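PDB 1Y2M: Phenylalanine/tyrosine ammonia-lyase from Rhodosporidium toruloides, which catalyses the non-oxidative deamination of L-phenylalanine and L-tyrosine to trans-cinnamic and p-coumaric acid, the committing step of phenylpropanoid synthesis. Local coordinates for residues 526-538 / 665-678. Residues are numbered along the deposited sequence; the frame is centred on the assembly and turned at random.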
loop_
_atom_site.group_PDB
_atom_site.type_symbol
_atom_site.label_atom_id
_atom_site.label_comp_id
_atom_site.label_asym_id
_atom_site.label_seq_id
_atom_site.Cartn_x
_atom_site.Cartn_y
_atom_site.Cartn_z
ATOM N N THR B 526 -0.929 -8.681 -24.956
ATOM C CA THR B 526 -1.888 -9.789 -24.805
ATOM C C THR B 526 -3.288 -9.439 -25.348
ATOM O O THR B 526 -3.934 -10.192 -26.095
ATOM C CB THR B 526 -1.935 -10.194 -23.322
ATOM O OG1 THR B 526 -0.659 -10.728 -22.966
ATOM C CG2 THR B 526 -3.024 -11.204 -22.980
ATOM N N HIS B 527 -3.801 -8.303 -24.923
ATOM C CA HIS B 527 -5.105 -7.844 -25.377
ATOM C C HIS B 527 -5.094 -7.692 -26.900
ATOM O O HIS B 527 -6.060 -8.061 -27.592
ATOM C CB HIS B 527 -5.430 -6.540 -24.633
ATOM C CG HIS B 527 -6.833 -6.011 -24.843
ATOM N ND1 HIS B 527 -7.298 -4.874 -24.213
ATOM C CD2 HIS B 527 -7.854 -6.460 -25.617
ATOM C CE1 HIS B 527 -8.551 -4.660 -24.590
ATOM N NE2 HIS B 527 -8.907 -5.593 -25.454
ATOM N N LEU B 528 -4.084 -7.037 -27.442
ATOM C CA LEU B 528 -4.007 -6.875 -28.897
ATOM C C LEU B 528 -3.975 -8.219 -29.619
ATOM O O LEU B 528 -4.704 -8.413 -30.601
ATOM C CB LEU B 528 -2.767 -6.054 -29.263
ATOM C CG LEU B 528 -2.538 -5.666 -30.724
ATOM C CD1 LEU B 528 -3.803 -5.091 -31.365
ATOM C CD2 LEU B 528 -1.388 -4.635 -30.808
ATOM N N TYR B 529 -3.192 -9.162 -29.103
ATOM C CA TYR B 529 -3.188 -10.519 -29.680
ATOM C C TYR B 529 -4.616 -11.053 -29.741
ATOM O O TYR B 529 -5.068 -11.555 -30.781
ATOM C CB TYR B 529 -2.286 -11.443 -28.871
ATOM C CG TYR B 529 -2.359 -12.869 -29.351
ATOM C CD1 TYR B 529 -1.480 -13.355 -30.320
ATOM C CD2 TYR B 529 -3.306 -13.720 -28.845
ATOM C CE1 TYR B 529 -1.578 -14.646 -30.768
ATOM C CE2 TYR B 529 -3.415 -15.027 -29.322
ATOM C CZ TYR B 529 -2.560 -15.481 -30.265
ATOM O OH TYR B 529 -2.683 -16.801 -30.706
ATOM N N CYS B 530 -5.317 -10.958 -28.609
ATOM C CA CYS B 530 -6.671 -11.557 -28.501
ATOM C C CYS B 530 -7.719 -10.855 -29.369
ATOM O O CYS B 530 -8.522 -11.513 -30.060
ATOM C CB CYS B 530 -7.138 -11.639 -27.096
ATOM S SG CYS B 530 -6.185 -12.696 -26.005
ATOM N N VAL B 531 -7.716 -9.522 -29.335
ATOM C CA VAL B 531 -8.741 -8.778 -30.074
ATOM C C VAL B 531 -8.635 -9.066 -31.558
ATOM O O VAL B 531 -9.619 -9.080 -32.275
ATOM C CB VAL B 531 -8.737 -7.245 -29.721
ATOM C CG1 VAL B 531 -7.615 -6.516 -30.484
ATOM C CG2 VAL B 531 -10.095 -6.606 -30.017
ATOM N N LEU B 532 -7.420 -9.262 -32.067
ATOM C CA LEU B 532 -7.265 -9.526 -33.503
ATOM C C LEU B 532 -7.840 -10.906 -33.856
ATOM O O LEU B 532 -8.497 -11.047 -34.887
ATOM C CB LEU B 532 -5.790 -9.468 -33.910
ATOM C CG LEU B 532 -5.166 -8.112 -33.669
ATOM C CD1 LEU B 532 -3.684 -8.205 -33.865
ATOM C CD2 LEU B 532 -5.804 -6.987 -34.537
ATOM N N GLN B 533 -7.603 -11.888 -32.985
ATOM C CA GLN B 533 -8.254 -13.199 -33.164
ATOM C C GLN B 533 -9.747 -13.058 -33.150
ATOM O O GLN B 533 -10.435 -13.609 -34.032
ATOM C CB GLN B 533 -7.844 -14.186 -32.102
ATOM C CG GLN B 533 -8.512 -15.564 -32.284
ATOM C CD GLN B 533 -7.795 -16.529 -33.228
ATOM O OE1 GLN B 533 -6.854 -16.186 -33.962
ATOM N NE2 GLN B 533 -8.293 -17.779 -33.235
ATOM N N ALA B 534 -10.272 -12.312 -32.176
ATOM C CA ALA B 534 -11.724 -12.115 -32.082
ATOM C C ALA B 534 -12.273 -11.444 -33.341
ATOM O O ALA B 534 -13.318 -11.819 -33.871
ATOM C CB ALA B 534 -12.047 -11.279 -30.853
ATOM N N ILE B 535 -11.535 -10.446 -33.848
ATOM C CA ILE B 535 -11.935 -9.727 -35.084
ATOM C C ILE B 535 -12.041 -10.700 -36.280
ATOM O O ILE B 535 -12.961 -10.673 -37.046
ATOM C CB ILE B 535 -10.963 -8.586 -35.388
ATOM C CG1 ILE B 535 -11.312 -7.415 -34.466
ATOM C CG2 ILE B 535 -11.021 -8.170 -36.795
ATOM C CD1 ILE B 535 -10.253 -6.339 -34.345
ATOM N N ASP B 536 -11.036 -11.558 -36.432
ATOM C CA ASP B 536 -11.070 -12.540 -37.498
ATOM C C ASP B 536 -12.233 -13.531 -37.321
ATOM O O ASP B 536 -12.867 -13.912 -38.289
ATOM C CB ASP B 536 -9.719 -13.236 -37.503
ATOM C CG ASP B 536 -8.659 -12.429 -38.190
ATOM O OD1 ASP B 536 -8.981 -11.584 -39.085
ATOM O OD2 ASP B 536 -7.445 -12.667 -37.904
ATOM N N LEU B 537 -12.502 -13.963 -36.095
ATOM C CA LEU B 537 -13.625 -14.892 -35.848
ATOM C C LEU B 537 -14.974 -14.219 -36.099
ATOM O O LEU B 537 -15.948 -14.834 -36.625
ATOM C CB LEU B 537 -13.562 -15.465 -34.438
ATOM C CG LEU B 537 -12.360 -16.403 -34.179
ATOM C CD1 LEU B 537 -12.293 -16.800 -32.674
ATOM C CD2 LEU B 537 -12.427 -17.619 -35.067
ATOM N N ARG B 538 -15.060 -12.956 -35.706
ATOM C CA ARG B 538 -16.267 -12.210 -36.025
ATOM C C ARG B 538 -16.477 -12.053 -37.527
ATOM O O ARG B 538 -17.595 -12.126 -38.058
ATOM C CB ARG B 538 -16.259 -10.854 -35.347
ATOM C CG ARG B 538 -17.640 -10.185 -35.362
ATOM C CD ARG B 538 -18.644 -10.867 -34.466
ATOM N NE ARG B 538 -18.478 -10.517 -33.051
ATOM C CZ ARG B 538 -19.179 -11.047 -32.048
ATOM N NH1 ARG B 538 -20.040 -12.034 -32.313
ATOM N NH2 ARG B 538 -19.022 -10.606 -30.835
ATOM N N LEU B 665 -3.766 -0.845 -37.468
ATOM C CA LEU B 665 -3.143 -1.620 -36.391
ATOM C C LEU B 665 -3.259 -3.109 -36.723
ATOM O O LEU B 665 -2.344 -3.896 -36.502
ATOM C CB LEU B 665 -3.787 -1.313 -35.045
ATOM C CG LEU B 665 -3.060 -1.870 -33.796
ATOM C CD1 LEU B 665 -1.578 -1.702 -33.871
ATOM C CD2 LEU B 665 -3.611 -1.319 -32.515
ATOM N N TYR B 666 -4.402 -3.514 -37.251
ATOM C CA TYR B 666 -4.588 -4.907 -37.660
ATOM C C TYR B 666 -3.493 -5.351 -38.651
ATOM O O TYR B 666 -2.818 -6.352 -38.458
ATOM C CB TYR B 666 -5.958 -5.071 -38.314
ATOM C CG TYR B 666 -6.296 -6.457 -38.826
ATOM C CD1 TYR B 666 -7.016 -7.349 -38.043
ATOM C CD2 TYR B 666 -5.937 -6.860 -40.099
ATOM C CE1 TYR B 666 -7.344 -8.634 -38.492
ATOM C CE2 TYR B 666 -6.252 -8.146 -40.565
ATOM C CZ TYR B 666 -6.962 -9.013 -39.770
ATOM O OH TYR B 666 -7.304 -10.274 -40.199
ATOM N N ALA B 667 -3.332 -4.569 -39.717
ATOM C CA ALA B 667 -2.304 -4.828 -40.731
ATOM C C ALA B 667 -0.916 -4.807 -40.126
ATOM O O ALA B 667 -0.088 -5.627 -40.457
ATOM C CB ALA B 667 -2.406 -3.824 -41.885
ATOM N N PHE B 668 -0.664 -3.880 -39.205
ATOM C CA PHE B 668 0.668 -3.824 -38.590
ATOM C C PHE B 668 1.027 -5.120 -37.912
ATOM O O PHE B 668 2.119 -5.653 -38.077
ATOM C CB PHE B 668 0.718 -2.693 -37.568
ATOM C CG PHE B 668 2.014 -2.606 -36.818
ATOM C CD1 PHE B 668 3.198 -2.259 -37.487
ATOM C CD2 PHE B 668 2.056 -2.864 -35.438
ATOM C CE1 PHE B 668 4.420 -2.174 -36.794
ATOM C CE2 PHE B 668 3.253 -2.775 -34.758
ATOM C CZ PHE B 668 4.438 -2.415 -35.430
ATOM N N VAL B 669 0.092 -5.658 -37.129
ATOM C CA VAL B 669 0.391 -6.857 -36.353
ATOM C C VAL B 669 0.387 -8.104 -37.259
ATOM O O VAL B 669 1.304 -8.948 -37.205
ATOM C CB VAL B 669 -0.584 -7.020 -35.192
ATOM C CG1 VAL B 669 -0.305 -8.321 -34.497
ATOM C CG2 VAL B 669 -0.399 -5.908 -34.220
ATOM N N ARG B 670 -0.622 -8.239 -38.101
ATOM C CA ARG B 670 -0.795 -9.413 -38.904
ATOM C C ARG B 670 0.280 -9.517 -39.999
ATOM O O ARG B 670 0.759 -10.616 -40.314
ATOM C CB ARG B 670 -2.217 -9.400 -39.511
ATOM C CG ARG B 670 -3.335 -9.806 -38.550
ATOM C CD ARG B 670 -3.513 -11.323 -38.556
ATOM N NE ARG B 670 -4.634 -11.740 -37.701
ATOM C CZ ARG B 670 -4.547 -11.987 -36.417
ATOM N NH1 ARG B 670 -3.405 -11.843 -35.768
ATOM N NH2 ARG B 670 -5.615 -12.406 -35.763
ATOM N N GLU B 671 0.632 -8.384 -40.607
ATOM C CA GLU B 671 1.570 -8.360 -41.718
ATOM C C GLU B 671 2.953 -7.966 -41.281
ATOM O O GLU B 671 3.890 -8.750 -41.452
ATOM C CB GLU B 671 1.101 -7.425 -42.805
ATOM C CG GLU B 671 -0.256 -7.745 -43.348
ATOM C CD GLU B 671 -0.523 -9.215 -43.610
ATOM O OE1 GLU B 671 0.357 -9.934 -44.123
ATOM O OE2 GLU B 671 -1.666 -9.653 -43.343
ATOM N N GLU B 672 3.150 -6.774 -40.715
ATOM C CA GLU B 672 4.520 -6.370 -40.408
ATOM C C GLU B 672 5.155 -7.190 -39.309
ATOM O O GLU B 672 6.342 -7.551 -39.406
ATOM C CB GLU B 672 4.628 -4.898 -40.030
ATOM C CG GLU B 672 4.429 -3.950 -41.188
ATOM C CD GLU B 672 4.736 -2.493 -40.825
ATOM O OE1 GLU B 672 5.909 -2.171 -40.500
ATOM O OE2 GLU B 672 3.814 -1.654 -40.902
ATOM N N LEU B 673 4.377 -7.530 -38.274
ATOM C CA LEU B 673 4.881 -8.348 -37.174
ATOM C C LEU B 673 4.751 -9.843 -37.442
ATOM O O LEU B 673 5.362 -10.653 -36.734
ATOM C CB LEU B 673 4.187 -8.007 -35.860
ATOM C CG LEU B 673 4.288 -6.574 -35.370
ATOM C CD1 LEU B 673 3.773 -6.475 -33.931
ATOM C CD2 LEU B 673 5.697 -6.016 -35.543
ATOM N N GLY B 674 3.965 -10.225 -38.437
ATOM C CA GLY B 674 3.828 -11.624 -38.796
ATOM C C GLY B 674 3.001 -12.477 -37.859
ATOM O O GLY B 674 3.095 -13.707 -37.932
ATOM N N VAL B 675 2.195 -11.849 -36.998
ATOM C CA VAL B 675 1.400 -12.533 -35.982
ATOM C C VAL B 675 0.034 -12.854 -36.576
ATOM O O VAL B 675 -0.762 -11.940 -36.768
ATOM C CB VAL B 675 1.220 -11.677 -34.707
ATOM C CG1 VAL B 675 0.331 -12.372 -33.759
ATOM C CG2 VAL B 675 2.589 -11.404 -34.048
ATOM N N LYS B 676 -0.213 -14.142 -36.833
ATOM C CA LYS B 676 -1.353 -14.629 -37.594
ATOM C C LYS B 676 -2.448 -15.090 -36.613
ATOM O O LYS B 676 -2.200 -15.458 -35.450
ATOM C CB LYS B 676 -0.959 -15.785 -38.515
ATOM C CG LYS B 676 0.134 -15.447 -39.552
ATOM C CD LYS B 676 -0.138 -14.105 -40.336
ATOM C CE LYS B 676 0.802 -13.724 -41.504
ATOM N NZ LYS B 676 2.125 -13.443 -41.026
ATOM N N ALA B 677 -3.667 -15.133 -37.113
ATOM C CA ALA B 677 -4.719 -15.895 -36.436
ATOM C C ALA B 677 -4.231 -17.340 -36.216
ATOM O O ALA B 677 -3.416 -17.850 -36.990
ATOM C CB ALA B 677 -5.956 -15.897 -37.255
ATOM N N ARG B 678 -4.761 -17.991 -35.188
ATOM C CA ARG B 678 -4.339 -19.324 -34.794
ATOM C C ARG B 678 -5.476 -20.304 -34.930
ATOM O O ARG B 678 -6.556 -20.142 -34.310
ATOM C CB ARG B 678 -3.870 -19.348 -33.346
ATOM C CG ARG B 678 -3.169 -20.654 -32.978
ATOM C CD ARG B 678 -2.846 -20.737 -31.494
ATOM N NE ARG B 678 -1.912 -21.859 -31.252
ATOM C CZ ARG B 678 -0.588 -21.781 -31.368
ATOM N NH1 ARG B 678 0.029 -20.639 -31.611
ATOM N NH2 ARG B 678 0.129 -22.871 -31.194
HETATM O O HOH W 1 -4.286 -12.871 -33.108
HETATM O O HOH W 2 -0.564 -17.870 -31.903
HETATM O O HOH W 3 -3.790 -15.557 -33.096
#
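Leu532 and Tyr666 mark where helix 526-538, part of the long helix 506-560, is met almost at right angles by helix 665-672; the axes run 98° apart and come within 11.0 Å. Both belong to the largely helical fold of the PAL/histidase family. At Gly674 the backbone leaves helical angles with a positive phi, and the chain then turns back alongside the first helix, bringing Ala677 close to Gln533.

Leu528 and Leu532 make most of the apolar crossing, with Ile535 CG2 beside Tyr666. Leu528 meets Leu665 and Val669 tip to tip. Leu532 splits its methyls: CD2 rests near the Tyr666 ring, while CD1 presses on Val669 CG1 at 3.4 Å, a tight carbon pair. The CB of Leu532 lies over one face of the Arg670 guanidinium, while Lys676 C and Ala677 N lie over the opposite face.

Arg670 bends at chi2 (-87°) and grips Asp536 side-on in a salt bridge, its NE and NH2 both reaching OD2, at 3.0 and 2.8 Å. NE arrives on the syn lone pair, whereas NH2 comes from above the carboxylate plane. The third nitrogen, NH1, donates to Val675 O, tying the returning loop to the same arginine, and water 1 links NH1 to Tyr529 O. Tyr666 OH donates to the other carboxylate oxygen, Asp536 OD1, over a modelled 2.4 Å, shorter than usual and so doubtful, with ring and carboxylate nearly perpendicular; Ser652 also bonds this hydroxyl. Such a buried carboxylate is probably kept ionised by the arginine.

Farther along, Tyr529 OH bonds His466, and Arg678 reaches Glu136 of the second subunit. The Gln533 amide clasps the backbone of Arg678 twice: OE1 takes its N-H at 3.0 Å (163°), and NE2 donates to its O at 3.1 Å.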